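Local coordinates for UPF0311 protein CA_C3321 (Clostridium acetobutylicum ATCC 824, PDB 3G7G) that is of unknown function, belongs to the UPF0311 (DUF3237) family and folds into a closed eight-stranded antiparallel beta barrel, at residues L81-A86 and S128-W133; Q37-I42 and D61-R66. All coordinates share one frame; numbering follows the deposited sequence.

Contact 1: L81-A86 and S128-W133; sequences LDDGAA and SPKYKW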
ATOM      1  N   LEU A  81      18.939 -17.115  -6.618  1.00 26.93           N
ATOM      2  CA  LEU A  81      19.765 -18.020  -5.874  1.00 27.77           C
ATOM      3  C   LEU A  81      20.488 -19.009  -6.783  1.00 28.43           C
ATOM      4  O   LEU A  81      20.099 -19.236  -7.924  1.00 28.01           O
ATOM      5  CB  LEU A  81      18.937 -18.766  -4.841  1.00 27.66           C
ATOM      6  CG  LEU A  81      18.242 -17.913  -3.792  1.00 27.55           C
ATOM      7  CD1 LEU A  81      17.773 -18.822  -2.649  1.00 26.68           C
ATOM      8  CD2 LEU A  81      19.196 -16.854  -3.281  1.00 24.57           C
ATOM      9  N   ASP A  82      21.520 -19.615  -6.224  1.00 28.39           N
ATOM     10  CA  ASP A  82      22.386 -20.508  -6.944  1.00 29.77           C
ATOM     11  C   ASP A  82      21.695 -21.824  -7.352  1.00 29.67           C
ATOM     12  O   ASP A  82      22.174 -22.491  -8.229  1.00 30.12           O
ATOM     13  CB  ASP A  82      23.641 -20.794  -6.112  1.00 30.10           C
ATOM     14  CG  ASP A  82      23.322 -21.458  -4.785  1.00 32.72           C
ATOM     15  OD1 ASP A  82      22.106 -21.502  -4.420  1.00 35.33           O
ATOM     16  OD2 ASP A  82      24.285 -21.913  -4.110  1.00 33.48           O
ATOM     17  N   ASP A  83      20.580 -22.181  -6.722  1.00 29.51           N
ATOM     18  CA  ASP A  83      19.766 -23.307  -7.174  1.00 29.29           C
ATOM     19  C   ASP A  83      18.775 -22.897  -8.268  1.00 28.91           C
ATOM     20  O   ASP A  83      17.953 -23.690  -8.663  1.00 29.71           O
ATOM     21  CB  ASP A  83      19.018 -23.950  -5.998  1.00 29.82           C
ATOM     22  CG  ASP A  83      17.880 -23.070  -5.435  1.00 30.11           C
ATOM     23  OD1 ASP A  83      17.663 -21.912  -5.893  1.00 31.51           O
ATOM     24  OD2 ASP A  83      17.204 -23.555  -4.511  1.00 28.45           O
ATOM     25  N   GLY A  84      18.849 -21.652  -8.725  1.00 28.08           N
ATOM     26  CA  GLY A  84      18.016 -21.146  -9.813  1.00 27.41           C
ATOM     27  C   GLY A  84      16.714 -20.439  -9.428  1.00 26.69           C
ATOM     28  O   GLY A  84      16.070 -19.840 -10.295  1.00 26.17           O
ATOM     29  N   ALA A  85      16.318 -20.506  -8.164  1.00 26.33           N
ATOM     30  CA  ALA A  85      15.083 -19.852  -7.657  1.00 26.16           C
ATOM     31  C   ALA A  85      15.228 -18.343  -7.588  1.00 26.23           C
ATOM     32  O   ALA A  85      16.301 -17.840  -7.326  1.00 26.54           O
ATOM     33  CB  ALA A  85      14.749 -20.375  -6.273  1.00 25.93           C
ATOM     34  N   ALA A  86      14.140 -17.623  -7.838  1.00 26.13           N
ATOM     35  CA  ALA A  86      14.121 -16.185  -7.711  1.00 25.64           C
ATOM     36  C   ALA A  86      13.276 -15.768  -6.529  1.00 25.61           C
ATOM     37  O   ALA A  86      12.362 -16.474  -6.115  1.00 25.54           O
ATOM     38  CB  ALA A  86      13.571 -15.547  -8.988  1.00 26.11           C
ATOM     39  N   SER A 128       8.306 -21.171  -5.817  1.00 24.21           N
ATOM     40  CA  SER A 128       8.687 -22.546  -5.604  1.00 25.38           C
ATOM     41  C   SER A 128       8.345 -22.889  -4.183  1.00 25.95           C
ATOM     42  O   SER A 128       8.545 -22.049  -3.318  1.00 25.22           O
ATOM     43  CB  SER A 128      10.185 -22.649  -5.873  1.00 25.61           C
ATOM     44  OG  SER A 128      10.791 -23.625  -5.094  1.00 27.03           O
ATOM     45  N   PRO A 129       7.782 -24.102  -3.919  1.00 27.79           N
ATOM     46  CA  PRO A 129       7.549 -24.588  -2.543  1.00 27.83           C
ATOM     47  C   PRO A 129       8.715 -24.516  -1.558  1.00 28.04           C
ATOM     48  O   PRO A 129       8.493 -24.410  -0.366  1.00 28.40           O
ATOM     49  CB  PRO A 129       7.178 -26.068  -2.773  1.00 29.05           C
ATOM     50  CG  PRO A 129       6.448 -26.029  -4.045  1.00 29.48           C
ATOM     51  CD  PRO A 129       7.257 -25.073  -4.898  1.00 26.87           C
ATOM     52  N   LYS A 130       9.946 -24.559  -2.033  1.00 28.35           N
ATOM     53  CA  LYS A 130      11.093 -24.520  -1.145  1.00 28.26           C
ATOM     54  C   LYS A 130      11.157 -23.161  -0.465  1.00 28.35           C
ATOM     55  O   LYS A 130      11.601 -23.078   0.667  1.00 28.39           O
ATOM     56  CB  LYS A 130      12.368 -24.783  -1.922  1.00 28.39           C
ATOM     57  CG  LYS A 130      13.577 -24.992  -1.093  1.00 29.12           C
ATOM     58  CD  LYS A 130      14.807 -25.075  -1.937  1.00 28.55           C
ATOM     59  CE  LYS A 130      16.045 -25.360  -1.060  1.00 31.83           C
ATOM     60  NZ  LYS A 130      17.304 -25.210  -1.871  1.00 33.49           N
ATOM     61  N   TYR A 131      10.697 -22.117  -1.143  1.00 27.66           N
ATOM     62  CA  TYR A 131      10.764 -20.743  -0.594  1.00 28.17           C
ATOM     63  C   TYR A 131       9.408 -20.104  -0.258  1.00 27.95           C
ATOM     64  O   TYR A 131       9.366 -18.887   0.034  1.00 27.74           O
ATOM     65  CB  TYR A 131      11.545 -19.829  -1.559  1.00 27.64           C
ATOM     66  CG  TYR A 131      12.914 -20.398  -1.830  1.00 28.74           C
ATOM     67  CD1 TYR A 131      13.935 -20.274  -0.890  1.00 27.29           C
ATOM     68  CD2 TYR A 131      13.173 -21.111  -3.000  1.00 25.80           C
ATOM     69  CE1 TYR A 131      15.171 -20.832  -1.118  1.00 28.15           C
ATOM     70  CE2 TYR A 131      14.383 -21.677  -3.218  1.00 26.65           C
ATOM     71  CZ  TYR A 131      15.379 -21.529  -2.276  1.00 27.23           C
ATOM     72  OH  TYR A 131      16.595 -22.069  -2.521  1.00 30.23           O
ATOM     73  N   LYS A 132       8.323 -20.889  -0.218  1.00 27.49           N
ATOM     74  CA  LYS A 132       7.018 -20.285   0.065  1.00 27.72           C
ATOM     75  C   LYS A 132       6.889 -19.748   1.524  1.00 27.87           C
ATOM     76  O   LYS A 132       6.073 -18.838   1.800  1.00 25.49           O
ATOM     77  CB  LYS A 132       5.867 -21.199  -0.351  1.00 27.77           C
ATOM     78  CG  LYS A 132       5.662 -21.242  -1.878  1.00 28.10           C
ATOM     79  CD  LYS A 132       5.070 -19.929  -2.455  1.00 25.52           C
ATOM     80  CE  LYS A 132       5.049 -19.967  -3.966  1.00 27.47           C
ATOM     81  NZ  LYS A 132       4.255 -18.862  -4.662  1.00 25.18           N
ATOM     82  N   TRP A 133       7.723 -20.287   2.422  1.00 27.70           N
ATOM     83  CA  TRP A 133       7.797 -19.830   3.795  1.00 27.89           C
ATOM     84  C   TRP A 133       8.143 -18.342   3.897  1.00 27.73           C
ATOM     85  O   TRP A 133       7.767 -17.694   4.864  1.00 27.87           O
ATOM     86  CB  TRP A 133       8.813 -20.652   4.589  1.00 29.15           C
ATOM     87  CG  TRP A 133      10.252 -20.505   4.151  1.00 30.59           C
ATOM     88  CD1 TRP A 133      10.919 -21.260   3.206  1.00 31.03           C
ATOM     89  CD2 TRP A 133      11.212 -19.573   4.661  1.00 31.35           C
ATOM     90  NE1 TRP A 133      12.225 -20.815   3.077  1.00 29.56           N
ATOM     91  CE2 TRP A 133      12.432 -19.793   3.963  1.00 30.66           C
ATOM     92  CE3 TRP A 133      11.157 -18.548   5.621  1.00 31.29           C
ATOM     93  CZ2 TRP A 133      13.585 -19.031   4.210  1.00 31.75           C
ATOM     94  CZ3 TRP A 133      12.309 -17.799   5.863  1.00 30.72           C
ATOM     95  CH2 TRP A 133      13.500 -18.046   5.168  1.00 31.15           C
TER
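The phenol ring of Tyr131 is met at its hydroxyl edge, close to the ring plane, by the carboxylate atom OD2 of Asp83, while Lys130 lays its CG over the outer part of one face, about 4.0 Å above the plane. Carboxylate and ring planes stand 77° apart, nearly perpendicular. On the side of the ring plane opposite Lys130 CG, two methyl groups approach obliquely: Leu81 CD1 lies 3.6 Å from Tyr131 CE1, and Ala85 CB fits tightly at 3.3 Å from Tyr131 CE2.

Asp83 OD2 takes two donors from the same face of its carboxylate. Tyr131 OH gives a short hydrogen bond of 2.6 Å to Asp83 OD2, arriving well above the carboxylate plane. Lys130 NZ, 3.1 Å from Asp83 OD2, adds a salt bridge from the anti side. Lys130 spans the distance because its chain is fully extended, with CG anti to the backbone N (chi1 -170°) and the rest of the chain straight. The other oxygen, Asp83 OD1, accepts Ala85 N at 3.0 Å with an N-H...O angle of 166°, so the carboxylate is gripped from its own loop as well as from across the contact. Two donors at one oxygen, one of them a lysine ammonium, would be expected to favour the charged form of Asp83.

Phe51 touches both Leu81 and Tyr131, bringing a further loop against this apolar patch. Lys132, beside Tyr131, forms a salt bridge with Asp30 of the second subunit. The contact thus ties two loops of the barrel together, the one before strand 86-96 and the one before strand 139-144. In the first, a type I beta turn from Leu81 to Gly84 is joined by an Asx turn at Asp83.

Contact 2: Q37-I42 and D61-R66; sequences QLIPII and DSQIVR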
ATOM      1  N   GLN A  37      14.531  10.995  -4.400  1.00 28.19           N
ATOM      2  CA  GLN A  37      15.527  10.483  -5.317  1.00 29.51           C
ATOM      3  C   GLN A  37      15.322   8.996  -5.560  1.00 28.87           C
ATOM      4  O   GLN A  37      14.815   8.296  -4.691  1.00 27.91           O
ATOM      5  CB  GLN A  37      16.942  10.698  -4.748  1.00 29.87           C
ATOM      6  CG  GLN A  37      16.978  10.521  -3.269  1.00 33.06           C
ATOM      7  CD  GLN A  37      18.336  10.696  -2.661  1.00 33.67           C
ATOM      8  OE1 GLN A  37      19.129  11.516  -3.113  1.00 38.38           O
ATOM      9  NE2 GLN A  37      18.613   9.918  -1.604  1.00 36.72           N
ATOM     10  N   LEU A  38      15.770   8.535  -6.728  1.00 28.91           N
ATOM     11  CA  LEU A  38      15.773   7.112  -7.099  1.00 28.88           C
ATOM     12  C   LEU A  38      17.213   6.597  -7.111  1.00 29.33           C
ATOM     13  O   LEU A  38      18.079   7.174  -7.778  1.00 28.19           O
ATOM     14  CB  LEU A  38      15.163   6.929  -8.474  1.00 28.23           C
ATOM     15  CG  LEU A  38      13.778   7.534  -8.665  1.00 28.93           C
ATOM     16  CD1 LEU A  38      13.327   7.456 -10.133  1.00 28.63           C
ATOM     17  CD2 LEU A  38      12.804   6.832  -7.725  1.00 29.16           C
ATOM     18  N   ILE A  39      17.468   5.538  -6.346  1.00 29.94           N
ATOM     19  CA  ILE A  39      18.796   4.942  -6.250  1.00 30.19           C
ATOM     20  C   ILE A  39      18.829   3.614  -7.005  1.00 30.36           C
ATOM     21  O   ILE A  39      18.190   2.647  -6.583  1.00 30.57           O
ATOM     22  CB  ILE A  39      19.215   4.678  -4.803  1.00 30.83           C
ATOM     23  CG1 ILE A  39      18.943   5.901  -3.938  1.00 31.23           C
ATOM     24  CG2 ILE A  39      20.694   4.242  -4.758  1.00 30.48           C
ATOM     25  CD1 ILE A  39      19.968   6.924  -4.011  1.00 31.86           C
ATOM     26  N   PRO A  40      19.546   3.569  -8.148  1.00 30.50           N
ATOM     27  CA  PRO A  40      19.727   2.301  -8.848  1.00 30.22           C
ATOM     28  C   PRO A  40      20.595   1.342  -8.056  1.00 30.45           C
ATOM     29  O   PRO A  40      21.514   1.785  -7.368  1.00 30.33           O
ATOM     30  CB  PRO A  40      20.378   2.708 -10.180  1.00 30.70           C
ATOM     31  CG  PRO A  40      20.145   4.203 -10.305  1.00 29.89           C
ATOM     32  CD  PRO A  40      20.155   4.695  -8.884  1.00 30.26           C
ATOM     33  N   ILE A  41      20.271   0.049  -8.129  1.00 30.29           N
ATOM     34  CA  ILE A  41      21.066  -0.998  -7.483  1.00 30.75           C
ATOM     35  C   ILE A  41      21.917  -1.643  -8.582  1.00 30.68           C
ATOM     36  O   ILE A  41      21.393  -2.272  -9.476  1.00 31.41           O
ATOM     37  CB  ILE A  41      20.170  -2.037  -6.743  1.00 30.68           C
ATOM     38  CG1 ILE A  41      19.355  -1.340  -5.638  1.00 31.49           C
ATOM     39  CG2 ILE A  41      21.032  -3.139  -6.103  1.00 30.65           C
ATOM     40  CD1 ILE A  41      18.033  -2.090  -5.216  1.00 31.08           C
ATOM     41  N   ILE A  42      23.229  -1.441  -8.562  1.00 31.43           N
ATOM     42  CA  ILE A  42      24.073  -1.971  -9.640  1.00 31.51           C
ATOM     43  C   ILE A  42      24.180  -3.487  -9.503  1.00 31.07           C
ATOM     44  O   ILE A  42      24.104  -4.222 -10.475  1.00 30.79           O
ATOM     45  CB  ILE A  42      25.492  -1.362  -9.637  1.00 32.99           C
ATOM     46  CG1 ILE A  42      25.449   0.170  -9.774  1.00 32.97           C
ATOM     47  CG2 ILE A  42      26.342  -1.968 -10.779  1.00 32.34           C
ATOM     48  CD1 ILE A  42      26.783   0.843  -9.409  1.00 32.71           C
ATOM     49  N   ASP A  61      15.794   1.769  -5.373  1.00 27.11           N
ATOM     50  CA  ASP A  61      15.271   2.268  -4.111  1.00 26.90           C
ATOM     51  C   ASP A  61      14.693   3.685  -4.300  1.00 26.85           C
ATOM     52  O   ASP A  61      15.410   4.624  -4.639  1.00 27.62           O
ATOM     53  CB  ASP A  61      16.340   2.269  -3.028  1.00 28.36           C
ATOM     54  CG  ASP A  61      15.753   2.431  -1.619  1.00 30.31           C
ATOM     55  OD1 ASP A  61      14.523   2.661  -1.506  1.00 42.24           O
ATOM     56  OD2 ASP A  61      16.503   2.341  -0.621  1.00 40.59           O
ATOM     57  N   SER A  62      13.383   3.819  -4.152  1.00 26.04           N
ATOM     58  CA  SER A  62      12.741   5.103  -4.167  1.00 25.67           C
ATOM     59  C   SER A  62      12.701   5.654  -2.737  1.00 25.72           C
ATOM     60  O   SER A  62      12.135   5.038  -1.847  1.00 24.60           O
ATOM     61  CB  SER A  62      11.352   4.994  -4.731  1.00 25.72           C
ATOM     62  OG  SER A  62      10.814   6.279  -4.878  1.00 25.23           O
ATOM     63  N   GLN A  63      13.329   6.809  -2.544  1.00 25.97           N
ATOM     64  CA  GLN A  63      13.568   7.398  -1.236  1.00 27.25           C
ATOM     65  C   GLN A  63      13.070   8.827  -1.162  1.00 26.25           C
ATOM     66  O   GLN A  63      13.158   9.576  -2.115  1.00 25.54           O
ATOM     67  CB  GLN A  63      15.048   7.430  -0.946  1.00 27.56           C
ATOM     68  CG  GLN A  63      15.683   6.117  -1.053  1.00 29.04           C
ATOM     69  CD  GLN A  63      17.141   6.152  -0.653  1.00 29.17           C
ATOM     70  OE1 GLN A  63      17.819   7.195  -0.735  1.00 30.90           O
ATOM     71  NE2 GLN A  63      17.634   5.016  -0.223  1.00 32.63           N
ATOM     72  N   ILE A  64      12.571   9.203  -0.002  1.00 26.66           N
ATOM     73  CA  ILE A  64      12.246  10.590   0.233  1.00 26.67           C
ATOM     74  C   ILE A  64      12.772  10.987   1.620  1.00 26.94           C
ATOM     75  O   ILE A  64      12.466  10.335   2.617  1.00 27.64           O
ATOM     76  CB  ILE A  64      10.711  10.809   0.057  1.00 27.09           C
ATOM     77  CG1 ILE A  64      10.335  12.287   0.244  1.00 28.55           C
ATOM     78  CG2 ILE A  64       9.932   9.831   0.962  1.00 25.36           C
ATOM     79  CD1 ILE A  64       9.782  12.995  -0.996  1.00 26.50           C
ATOM     80  N   VAL A  65      13.573  12.053   1.670  1.00 27.06           N
ATOM     81  CA  VAL A  65      14.049  12.634   2.918  1.00 27.10           C
ATOM     82  C   VAL A  65      13.080  13.754   3.267  1.00 27.28           C
ATOM     83  O   VAL A  65      12.984  14.793   2.566  1.00 26.63           O
ATOM     84  CB  VAL A  65      15.466  13.191   2.802  1.00 27.62           C
ATOM     85  CG1 VAL A  65      15.966  13.657   4.179  1.00 27.64           C
ATOM     86  CG2 VAL A  65      16.397  12.148   2.231  1.00 29.14           C
ATOM     87  N   ARG A  66      12.314  13.512   4.323  1.00 26.77           N
ATOM     88  CA  ARG A  66      11.293  14.436   4.747  1.00 27.89           C
ATOM     89  C   ARG A  66      11.925  15.729   5.316  1.00 27.91           C
ATOM     90  O   ARG A  66      13.093  15.732   5.708  1.00 27.77           O
ATOM     91  CB  ARG A  66      10.382  13.738   5.754  1.00 27.84           C
ATOM     92  CG  ARG A  66       9.553  12.589   5.136  1.00 28.19           C
ATOM     93  CD  ARG A  66       8.591  13.100   4.060  1.00 28.34           C
ATOM     94  NE  ARG A  66       7.738  12.042   3.583  1.00 29.25           N
ATOM     95  CZ  ARG A  66       6.905  12.146   2.560  1.00 30.11           C
ATOM     96  NH1 ARG A  66       6.801  13.279   1.871  1.00 29.32           N
ATOM     97  NH2 ARG A  66       6.160  11.099   2.228  1.00 29.27           N
TER
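Gln37 and Gln63 face each other as a hydrogen-bonded pair in the antiparallel hairpin of strands 34-47 and 53-65, part of the barrel wall. Gln63 N and Gln37 O are 3.0 Å apart, and the pairing continues at Ile39 and Asp61, where Ile39 N reaches Asp61 O at 2.8 Å. Between them, in the non-hydrogen-bonded pair of Leu38 and Ser62, Leu38 CD2 comes 3.5 Å from Ser62 OG. That hydroxyl bonds to Tyr88 OH of the second subunit, whose Pro57 also packs on Leu38.

The side chain of Gln63 leaves the sheet on the face it shares with Gln37, Ile39 and Asp61. Its CB passes 3.9 Å from Gln37 O. CG lies anti to the carbonyl carbon (chi1 -55°), and the extended chain beyond it carries CD to 3.8 Å from Ile39 CG1. At the tip the amide divides its work: OE1 rests against Ile39 CG1 and accepts from Gln37 NE2, while NE2 turns back along its own strand to Asp61 OD2, although the placement of NE2 is less certain. Leu73 of strand 71-81 touches both Gln63 and Asp61. The two amide planes are 33° apart; Gln37 NE2 lies in the carbonyl plane of Gln63 OE1, 3.0 Å away, in a bent bond with an N-H...O angle of 139°.

Overall arrangement
Contact 2 comes first along the chain and is complete before contact 1 opens. Their centres are about 27 Å apart and their nearest atoms about 14 Å, so they do not touch. Both belong to the same eight-stranded antiparallel barrel: contact 2 pairs the neighbouring strands 34-47 and 53-65 within its wall, whereas contact 1 joins loops farther from the chain centre, one linking strands 71-81 and 86-96 and the other linking strands 117-126 and 139-144. Strand 71-81 connects the two regions, pairing antiparallel with 53-65 and ending in the loop of contact 1. Each also touches the second subunit, placing wall and loop alike at the assembly interface.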